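Local coordinates for germination protein YpeB (Bacillus megaterium QM B1551, PDB 5BOI) that takes part in Bacillus spore germination, probably as an inhibitory protein, of which this chain is the C-terminal PepSY-containing domain, at residues R8-D13 with E43-T48; V14-A19 with E29-V34; Y68-L73 with S150-L155. All coordinates share one frame; numbering follows the deposited sequence.

Interaction 1 of 3, residues R8-D13 with E43-T48; sequences REVSED and EVYSLT
Tyr45 reaches out of strand 44-50 to the chain that leads into helix 12-22, and its phenol hydroxyl ends on a backbone carbonyl there. Tyr45 OH donates to Val10 O at 2.7 Å, lying in the carbonyl plane with a C=O...donor angle of 159°. The ring gets there because CG sits beside the backbone N and anti to the carbonyl carbon (chi1 -64°), which aims it at residues 10-12.

Two side chains meet different parts of this ring. Glu12 brings its CG methylene to 3.4 Å from Tyr45 CE1; the two side chains cross at about a right angle, and the carboxylate plane is turned 44° from the ring. On the other ortho carbon of the phenol, Tyr45 CE2 lies 4.0 Å from Val10 CG2, a looser apolar touch made at a slant. A phenylalanine here has no hydroxyl, which would probably leave Val10 O without this partner and the chain ahead of the helix freer to shift.

Farther toward the solvent, Glu9 OE2 stands 3.9 Å from Glu43 OE1, with the carboxylates nearly perpendicular. Two like charges this close would be expected to repel mildly, so this end of the contact is unlikely to add much hold. Beyond the two segments, the Tyr45 ring also touches Ala15 and Ile33, placing it between helix and strands.

The arrangement is that of a helix lying against an antiparallel sheet, as in PepSY domains, with a strand tyrosine pinning the approach to the helix.

Interaction 2 of 3, residues V14-A19 with E29-V34; sequences VAKQVA and EQIHIV
Ala15 and Lys16 of helix 12-22 meet Ile31 and Ile33 of strand 30-35, the element that follows the helix in the chain. This is the helix-on-antiparallel-sheet packing of a PepSY domain: the axes of the short segments pass 10.3 Å apart, and their N-to-C directions differ by 129°.

The aliphatic chain of Lys16 and the two isoleucines make up most of the contact. Ile31 and Ile33 both point toward the helix, with the exposed His32 between them turned away. The lysine chain runs past Ile31 in the opposite sense, and Lys16 CG lies 3.8 Å from Ile31 CD1. Ile31 is buried, and beyond the helix segment it also packs on Leu47 and Ile49 of the adjacent strand and on Arg20. Ala19, one turn on from Ala15, faces the same way and touches Leu47, so alanines form part of the helix's side toward the sheet.

The polar part is less certain. Lys16 NZ is modelled 2.3 Å from Ile31 O, too short for a sound hydrogen bond, and the chain bends at chi2 and again at chi4 to get there. The ammonium probably lies near this carbonyl, but the exact position of the lysine's end, CE and NZ, is doubtful.

Nearer the start of the helix, Ile33 also touches Glu12. The CG1 branch of Ile33 stands anti to the backbone N (chi1 177°), carrying the end of the chain toward the helix, where Ile33 CD1 rests 4.2 Å from Ala15 CB.

Interaction 3 of 3, residues Y68-L73 with S150-L155; sequences YPLWVL and SAKDFL
Ala151 N donates to Leu70 O at 2.8 Å, with an N-H...acceptor angle of 165° and the donor tilted 23° from the carbonyl plane. Ala151 is the N-cap residue of helix 152-156, so the bond fixes the start of that helix to strand 69-74; the first turn then closes with Leu155 N bonded to Ala151 O at 2.9 Å.

Leu155 covers the beginning of the strand with both methyls. Its CG lies anti to the carbonyl carbon (chi1 -71°), and the branches part: Leu155 CD1 is 3.8 Å from Leu70 CD1, while Leu155 CD2 meets the poorly ordered Tyr68 ring at CD1, also 3.8 Å away. Leu155 CD1 also shields the buried Pro69 O, which finds no polar partner in the model. Beside Leu70, Lys152 lays its CG 3.9 Å from Leu70 CG.

Trp71 and Ser150 form an antiparallel non-hydrogen-bonded pair with side chains on one face. Trp71 CD1 is 3.6 Å from Ser150 CB, and Ser150 OG lies in the indole plane at its edge. Lys152 NZ is too distant from that ring for more than a weak cation-pi attraction.

Leu70 and Trp71 both face Asp61, making a classic beta bulge on the side of strand 69-74 that pairs with strand 57-63; its other side pairs with strand 146-150, which runs straight into the helix N-cap.

How the interactions relate
Interactions 1 and 2 are neighbours, their centres 8 Å apart, and both set helix 12-22 against adjacent strands: interaction 1 at the approach to the helix and strand 44-50, interaction 2 at the helix itself and strand 30-35. Probable backbone hydrogen bonds, Ser46 N to Val34 O and Thr48 N to His32 O, join the two strands. Interaction 1 lies at the surface and depends on a hydroxyl-to-carbonyl bond; interaction 2 is partly buried, a lysine chain laid along isoleucines. Interaction 3, its centre about 9 Å from the chain's centre, buries the largest area, through pairing of sequence-distant strands and leucine packing against a helix start. It touches interaction 1 through Val44 and Leu70, but not interaction 2.

Interaction 1 of 3, residues R8-D13 with E43-T48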
loop_
_atom_site.group_PDB
_atom_site.type_symbol
_atom_site.label_atom_id
_atom_site.label_comp_id
_atom_site.label_asym_id
_atom_site.label_seq_id
_atom_site.Cartn_x
_atom_site.Cartn_y
_atom_site.Cartn_z
ATOM N N ARG A 8 1.749 7.209 -23.146
ATOM C CA ARG A 8 2.778 8.059 -23.732
ATOM C C ARG A 8 3.397 8.952 -22.664
ATOM O O ARG A 8 3.147 8.773 -21.473
ATOM C CB ARG A 8 2.197 8.898 -24.861
ATOM N N GLU A 9 4.210 9.910 -23.090
ATOM C CA GLU A 9 4.715 10.917 -22.172
ATOM C C GLU A 9 3.616 11.935 -21.915
ATOM O O GLU A 9 2.676 12.054 -22.700
ATOM C CB GLU A 9 5.964 11.601 -22.730
ATOM C CG GLU A 9 6.947 12.061 -21.664
ATOM C CD GLU A 9 8.383 11.737 -22.017
ATOM O OE1 GLU A 9 9.041 12.576 -22.668
ATOM O OE2 GLU A 9 8.857 10.643 -21.643
ATOM N N VAL A 10 3.722 12.654 -20.805
ATOM C CA VAL A 10 2.774 13.717 -20.506
ATOM C C VAL A 10 3.526 15.017 -20.239
ATOM O O VAL A 10 4.648 15.004 -19.731
ATOM C CB VAL A 10 1.877 13.361 -19.302
ATOM C CG1 VAL A 10 1.132 12.063 -19.568
ATOM C CG2 VAL A 10 2.703 13.252 -18.023
ATOM N N SER A 11 2.918 16.141 -20.604
ATOM C CA SER A 11 3.558 17.429 -20.383
ATOM C C SER A 11 3.229 17.943 -18.989
ATOM O O SER A 11 2.260 17.506 -18.368
ATOM C CB SER A 11 3.135 18.444 -21.448
ATOM O OG SER A 11 1.748 18.721 -21.380
ATOM N N GLU A 12 4.040 18.881 -18.511
ATOM C CA GLU A 12 3.929 19.404 -17.152
ATOM C C GLU A 12 2.545 19.977 -16.843
ATOM O O GLU A 12 2.174 20.129 -15.678
ATOM C CB GLU A 12 5.001 20.471 -16.920
ATOM C CG GLU A 12 6.390 20.044 -17.368
ATOM C CD GLU A 12 7.473 21.019 -16.949
ATOM O OE1 GLU A 12 8.547 21.028 -17.588
ATOM O OE2 GLU A 12 7.250 21.773 -15.979
ATOM N N ASP A 13 1.786 20.292 -17.890
ATOM C CA ASP A 13 0.427 20.793 -17.732
ATOM C C ASP A 13 -0.531 19.640 -17.444
ATOM O O ASP A 13 -1.503 19.796 -16.705
ATOM C CB ASP A 13 -0.011 21.555 -18.987
ATOM C CG ASP A 13 -0.726 22.852 -18.662
ATOM O OD1 ASP A 13 -1.575 22.854 -17.746
ATOM O OD2 ASP A 13 -0.435 23.871 -19.324
ATOM N N GLU A 43 12.085 8.923 -14.746
ATOM C CA GLU A 43 11.497 10.126 -15.312
ATOM C C GLU A 43 10.241 10.487 -14.539
ATOM O O GLU A 43 9.204 9.836 -14.674
ATOM C CB GLU A 43 11.189 9.929 -16.792
ATOM C CG GLU A 43 12.435 9.749 -17.639
ATOM C CD GLU A 43 12.120 9.559 -19.106
ATOM O OE1 GLU A 43 11.390 8.600 -19.440
ATOM O OE2 GLU A 43 12.613 10.363 -19.925
ATOM N N VAL A 44 10.348 11.528 -13.721
ATOM C CA VAL A 44 9.290 11.902 -12.788
ATOM C C VAL A 44 9.122 13.425 -12.724
ATOM O O VAL A 44 10.100 14.168 -12.845
ATOM C CB VAL A 44 9.594 11.335 -11.372
ATOM C CG1 VAL A 44 8.692 11.947 -10.311
ATOM C CG2 VAL A 44 9.478 9.816 -11.362
ATOM N N TYR A 45 7.880 13.883 -12.566
ATOM C CA TYR A 45 7.601 15.281 -12.254
ATOM C C TYR A 45 7.405 15.487 -10.755
ATOM O O TYR A 45 6.474 14.939 -10.167
ATOM C CB TYR A 45 6.357 15.779 -12.993
ATOM C CG TYR A 45 6.506 15.795 -14.494
ATOM C CD1 TYR A 45 7.177 16.835 -15.123
ATOM C CD2 TYR A 45 5.933 14.809 -15.284
ATOM C CE1 TYR A 45 7.320 16.868 -16.493
ATOM C CE2 TYR A 45 6.056 14.844 -16.663
ATOM C CZ TYR A 45 6.755 15.874 -17.258
ATOM O OH TYR A 45 6.894 15.919 -18.624
ATOM N N SER A 46 8.283 16.272 -10.140
ATOM C CA SER A 46 8.170 16.582 -8.714
ATOM C C SER A 46 7.373 17.861 -8.502
ATOM O O SER A 46 7.804 18.943 -8.902
ATOM C CB SER A 46 9.552 16.722 -8.071
ATOM O OG SER A 46 10.088 15.461 -7.719
ATOM N N LEU A 47 6.221 17.734 -7.855
ATOM C CA LEU A 47 5.340 18.873 -7.646
ATOM C C LEU A 47 5.359 19.328 -6.197
ATOM O O LEU A 47 5.432 18.506 -5.278
ATOM C CB LEU A 47 3.905 18.535 -8.058
ATOM C CG LEU A 47 3.567 18.420 -9.546
ATOM C CD1 LEU A 47 4.343 17.302 -10.227
ATOM C CD2 LEU A 47 2.081 18.188 -9.707
ATOM N N THR A 48 5.304 20.643 -6.005
ATOM C CA THR A 48 5.137 21.228 -4.681
ATOM C C THR A 48 3.893 22.106 -4.690
ATOM O O THR A 48 3.923 23.232 -5.179
ATOM C CB THR A 48 6.361 22.069 -4.249
ATOM O OG1 THR A 48 7.544 21.262 -4.289
ATOM C CG2 THR A 48 6.171 22.596 -2.835
#

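Interaction 2 of 3, residues V14-A19 with E29-V34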
loop_
_atom_site.group_PDB
_atom_site.type_symbol
_atom_site.label_atom_id
_atom_site.label_comp_id
_atom_site.label_asym_id
_atom_site.label_seq_id
_atom_site.Cartn_x
_atom_site.Cartn_y
_atom_site.Cartn_z
ATOM N N VAL A 14 -0.247 18.482 -18.032
ATOM C CA VAL A 14 -1.056 17.289 -17.819
ATOM C C VAL A 14 -0.833 16.726 -16.415
ATOM O O VAL A 14 -1.782 16.327 -15.736
ATOM C CB VAL A 14 -0.742 16.203 -18.869
ATOM C CG1 VAL A 14 -1.404 14.885 -18.495
ATOM C CG2 VAL A 14 -1.184 16.659 -20.253
ATOM N N ALA A 15 0.425 16.707 -15.983
ATOM C CA ALA A 15 0.768 16.236 -14.645
ATOM C C ALA A 15 0.063 17.081 -13.581
ATOM O O ALA A 15 -0.233 16.602 -12.489
ATOM C CB ALA A 15 2.278 16.262 -14.441
ATOM N N LYS A 16 -0.210 18.337 -13.918
ATOM C CA LYS A 16 -0.932 19.245 -13.034
ATOM C C LYS A 16 -2.368 18.779 -12.784
ATOM O O LYS A 16 -2.871 18.852 -11.665
ATOM C CB LYS A 16 -0.938 20.655 -13.628
ATOM C CG LYS A 16 -0.500 21.759 -12.682
ATOM C CD LYS A 16 0.857 22.314 -13.089
ATOM C CE LYS A 16 1.165 23.615 -12.372
ATOM N NZ LYS A 16 2.562 23.646 -11.860
ATOM N N GLN A 17 -3.027 18.296 -13.832
ATOM C CA GLN A 17 -4.438 17.941 -13.735
ATOM C C GLN A 17 -4.614 16.611 -13.011
ATOM O O GLN A 17 -5.621 16.383 -12.338
ATOM C CB GLN A 17 -5.072 17.892 -15.132
ATOM C CG GLN A 17 -6.479 17.307 -15.173
ATOM C CD GLN A 17 -6.486 15.824 -15.503
ATOM O OE1 GLN A 17 -5.645 15.342 -16.264
ATOM N NE2 GLN A 17 -7.432 15.093 -14.922
ATOM N N VAL A 18 -3.632 15.729 -13.154
ATOM C CA VAL A 18 -3.625 14.491 -12.393
ATOM C C VAL A 18 -3.668 14.828 -10.908
ATOM O O VAL A 18 -4.499 14.307 -10.159
ATOM C CB VAL A 18 -2.382 13.638 -12.717
ATOM C CG1 VAL A 18 -2.455 12.292 -12.014
ATOM C CG2 VAL A 18 -2.267 13.441 -14.221
ATOM N N ALA A 19 -2.783 15.735 -10.509
ATOM C CA ALA A 19 -2.675 16.176 -9.124
ATOM C C ALA A 19 -3.995 16.731 -8.580
ATOM O O ALA A 19 -4.446 16.336 -7.504
ATOM C CB ALA A 19 -1.565 17.224 -8.998
ATOM N N GLU A 29 -4.848 26.648 -5.460
ATOM C CA GLU A 29 -3.505 26.197 -5.115
ATOM C C GLU A 29 -2.490 26.491 -6.212
ATOM O O GLU A 29 -2.689 26.130 -7.370
ATOM C CB GLU A 29 -3.501 24.695 -4.821
ATOM C CG GLU A 29 -4.384 24.267 -3.665
ATOM C CD GLU A 29 -5.797 23.932 -4.103
ATOM O OE1 GLU A 29 -6.072 23.988 -5.321
ATOM O OE2 GLU A 29 -6.627 23.604 -3.228
ATOM N N GLN A 30 -1.397 27.148 -5.838
ATOM C CA GLN A 30 -0.262 27.292 -6.736
ATOM C C GLN A 30 0.494 25.964 -6.768
ATOM O O GLN A 30 0.662 25.318 -5.733
ATOM C CB GLN A 30 0.661 28.434 -6.290
ATOM C CG GLN A 30 2.075 28.336 -6.863
ATOM C CD GLN A 30 3.137 28.937 -5.960
ATOM O OE1 GLN A 30 2.973 30.037 -5.427
ATOM N NE2 GLN A 30 4.238 28.212 -5.782
ATOM N N ILE A 31 0.939 25.548 -7.949
ATOM C CA ILE A 31 1.702 24.311 -8.070
ATOM C C ILE A 31 3.061 24.532 -8.739
ATOM O O ILE A 31 3.135 24.842 -9.926
ATOM C CB ILE A 31 0.920 23.247 -8.864
ATOM C CG1 ILE A 31 -0.511 23.120 -8.327
ATOM C CG2 ILE A 31 1.655 21.903 -8.835
ATOM C CD1 ILE A 31 -1.336 22.039 -9.002
ATOM N N HIS A 32 4.128 24.379 -7.959
ATOM C CA HIS A 32 5.500 24.452 -8.460
ATOM C C HIS A 32 5.943 23.070 -8.934
ATOM O O HIS A 32 6.004 22.125 -8.142
ATOM C CB HIS A 32 6.441 24.985 -7.367
ATOM C CG HIS A 32 7.899 24.883 -7.706
ATOM N ND1 HIS A 32 8.532 25.762 -8.557
ATOM C CD2 HIS A 32 8.851 24.014 -7.289
ATOM C CE1 HIS A 32 9.810 25.435 -8.658
ATOM N NE2 HIS A 32 10.028 24.376 -7.897
ATOM N N ILE A 33 6.242 22.947 -10.223
ATOM C CA ILE A 33 6.560 21.643 -10.797
ATOM C C ILE A 33 8.002 21.581 -11.311
ATOM O O ILE A 33 8.503 22.528 -11.919
ATOM C CB ILE A 33 5.567 21.282 -11.934
ATOM C CG1 ILE A 33 5.934 19.944 -12.584
ATOM C CG2 ILE A 33 5.519 22.381 -12.974
ATOM C CD1 ILE A 33 4.846 19.381 -13.475
ATOM N N VAL A 34 8.663 20.458 -11.042
ATOM C CA VAL A 34 10.061 20.242 -11.398
ATOM C C VAL A 34 10.207 18.923 -12.166
ATOM O O VAL A 34 9.557 17.936 -11.826
ATOM C CB VAL A 34 10.953 20.230 -10.128
ATOM C CG1 VAL A 34 12.344 19.692 -10.423
ATOM C CG2 VAL A 34 11.027 21.620 -9.508
#

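Interaction 3 of 3, residues Y68-L73 with S150-L155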
loop_
_atom_site.group_PDB
_atom_site.type_symbol
_atom_site.label_atom_id
_atom_site.label_comp_id
_atom_site.label_asym_id
_atom_site.label_seq_id
_atom_site.Cartn_x
_atom_site.Cartn_y
_atom_site.Cartn_z
ATOM N N TYR A 68 1.229 8.564 -13.944
ATOM C CA TYR A 68 0.756 7.739 -12.838
ATOM C C TYR A 68 1.014 8.400 -11.497
ATOM O O TYR A 68 2.120 8.879 -11.260
ATOM C CB TYR A 68 1.450 6.381 -12.863
ATOM C CG TYR A 68 0.706 5.310 -13.619
ATOM C CD1 TYR A 68 -0.305 4.580 -13.010
ATOM C CD2 TYR A 68 1.019 5.024 -14.943
ATOM C CE1 TYR A 68 -0.983 3.592 -13.696
ATOM C CE2 TYR A 68 0.349 4.041 -15.639
ATOM C CZ TYR A 68 -0.651 3.328 -15.012
ATOM O OH TYR A 68 -1.316 2.349 -15.710
ATOM N N PRO A 69 0.002 8.419 -10.609
ATOM C CA PRO A 69 0.271 8.927 -9.262
ATOM C C PRO A 69 1.243 7.990 -8.589
ATOM O O PRO A 69 0.904 6.840 -8.319
ATOM C CB PRO A 69 -1.096 8.895 -8.570
ATOM C CG PRO A 69 -2.097 8.664 -9.656
ATOM C CD PRO A 69 -1.378 7.930 -10.746
ATOM N N LEU A 70 2.452 8.469 -8.341
ATOM C CA LEU A 70 3.494 7.617 -7.794
ATOM C C LEU A 70 3.643 7.755 -6.278
ATOM O O LEU A 70 3.708 6.759 -5.560
ATOM C CB LEU A 70 4.814 7.947 -8.476
ATOM C CG LEU A 70 5.972 6.992 -8.228
ATOM C CD1 LEU A 70 5.662 5.611 -8.808
ATOM C CD2 LEU A 70 7.230 7.584 -8.830
ATOM N N TRP A 71 3.708 8.997 -5.798
ATOM C CA TRP A 71 4.016 9.279 -4.395
ATOM C C TRP A 71 3.426 10.630 -3.991
ATOM O O TRP A 71 3.393 11.558 -4.798
ATOM C CB TRP A 71 5.536 9.252 -4.175
ATOM C CG TRP A 71 5.979 9.412 -2.741
ATOM C CD1 TRP A 71 6.119 8.425 -1.803
ATOM C CD2 TRP A 71 6.365 10.633 -2.094
ATOM N NE1 TRP A 71 6.554 8.959 -0.609
ATOM C CE2 TRP A 71 6.714 10.313 -0.763
ATOM C CE3 TRP A 71 6.440 11.967 -2.509
ATOM C CZ2 TRP A 71 7.131 11.278 0.154
ATOM C CZ3 TRP A 71 6.859 12.926 -1.592
ATOM C CH2 TRP A 71 7.200 12.572 -0.281
ATOM N N VAL A 72 2.928 10.716 -2.760
ATOM C CA VAL A 72 2.335 11.946 -2.218
ATOM C C VAL A 72 2.696 12.129 -0.757
ATOM O O VAL A 72 2.742 11.171 0.021
ATOM C CB VAL A 72 0.777 11.964 -2.329
ATOM C CG1 VAL A 72 0.179 13.150 -1.543
ATOM C CG2 VAL A 72 0.325 12.008 -3.772
ATOM N N LEU A 73 2.966 13.365 -0.367
ATOM C CA LEU A 73 3.040 13.664 1.052
ATOM C C LEU A 73 2.544 15.073 1.321
ATOM O O LEU A 73 3.062 16.031 0.750
ATOM C CB LEU A 73 4.464 13.504 1.575
ATOM C CG LEU A 73 4.525 13.750 3.083
ATOM C CD1 LEU A 73 3.529 12.839 3.789
ATOM C CD2 LEU A 73 5.933 13.541 3.621
ATOM N N SER A 150 1.927 6.082 -1.412
ATOM C CA SER A 150 3.051 5.614 -2.191
ATOM C C SER A 150 2.674 4.358 -2.944
ATOM O O SER A 150 2.345 3.351 -2.329
ATOM C CB SER A 150 4.255 5.330 -1.314
ATOM O OG SER A 150 5.254 4.671 -2.079
ATOM N N ALA A 151 2.711 4.427 -4.267
ATOM C CA ALA A 151 2.468 3.230 -5.071
ATOM C C ALA A 151 3.747 2.783 -5.762
ATOM O O ALA A 151 3.700 2.132 -6.812
ATOM C CB ALA A 151 1.371 3.483 -6.094
ATOM N N LYS A 152 4.889 3.131 -5.184
ATOM C CA LYS A 152 6.161 2.853 -5.838
ATOM C C LYS A 152 6.383 1.346 -5.985
ATOM O O LYS A 152 6.741 0.873 -7.065
ATOM C CB LYS A 152 7.311 3.504 -5.064
ATOM C CG LYS A 152 7.328 5.031 -5.186
ATOM C CD LYS A 152 8.419 5.670 -4.331
ATOM C CE LYS A 152 9.758 5.653 -5.038
ATOM N NZ LYS A 152 10.699 6.670 -4.485
ATOM N N ASP A 153 6.135 0.594 -4.912
ATOM C CA ASP A 153 6.297 -0.859 -4.948
ATOM C C ASP A 153 5.330 -1.498 -5.944
ATOM O O ASP A 153 5.724 -2.314 -6.769
ATOM C CB ASP A 153 6.085 -1.460 -3.556
ATOM C CG ASP A 153 7.202 -1.107 -2.590
ATOM O OD1 ASP A 153 8.342 -0.906 -3.056
ATOM O OD2 ASP A 153 6.947 -1.038 -1.367
ATOM N N PHE A 154 4.066 -1.102 -5.867
ATOM C CA PHE A 154 3.021 -1.651 -6.720
ATOM C C PHE A 154 3.281 -1.397 -8.196
ATOM O O PHE A 154 3.127 -2.294 -9.021
ATOM C CB PHE A 154 1.668 -1.057 -6.334
ATOM C CG PHE A 154 0.517 -1.556 -7.163
ATOM C CD1 PHE A 154 0.129 -2.878 -7.106
ATOM C CD2 PHE A 154 -0.210 -0.681 -7.958
ATOM C CE1 PHE A 154 -0.943 -3.336 -7.860
ATOM C CE2 PHE A 154 -1.284 -1.129 -8.708
ATOM C CZ PHE A 154 -1.649 -2.458 -8.659
ATOM N N LEU A 155 3.662 -0.172 -8.531
ATOM C CA LEU A 155 3.778 0.220 -9.935
ATOM C C LEU A 155 5.074 -0.260 -10.577
ATOM O O LEU A 155 5.120 -0.485 -11.783
ATOM C CB LEU A 155 3.672 1.741 -10.084
ATOM C CG LEU A 155 2.308 2.400 -9.844
ATOM C CD1 LEU A 155 2.436 3.917 -9.895
ATOM C CD2 LEU A 155 1.284 1.924 -10.856
#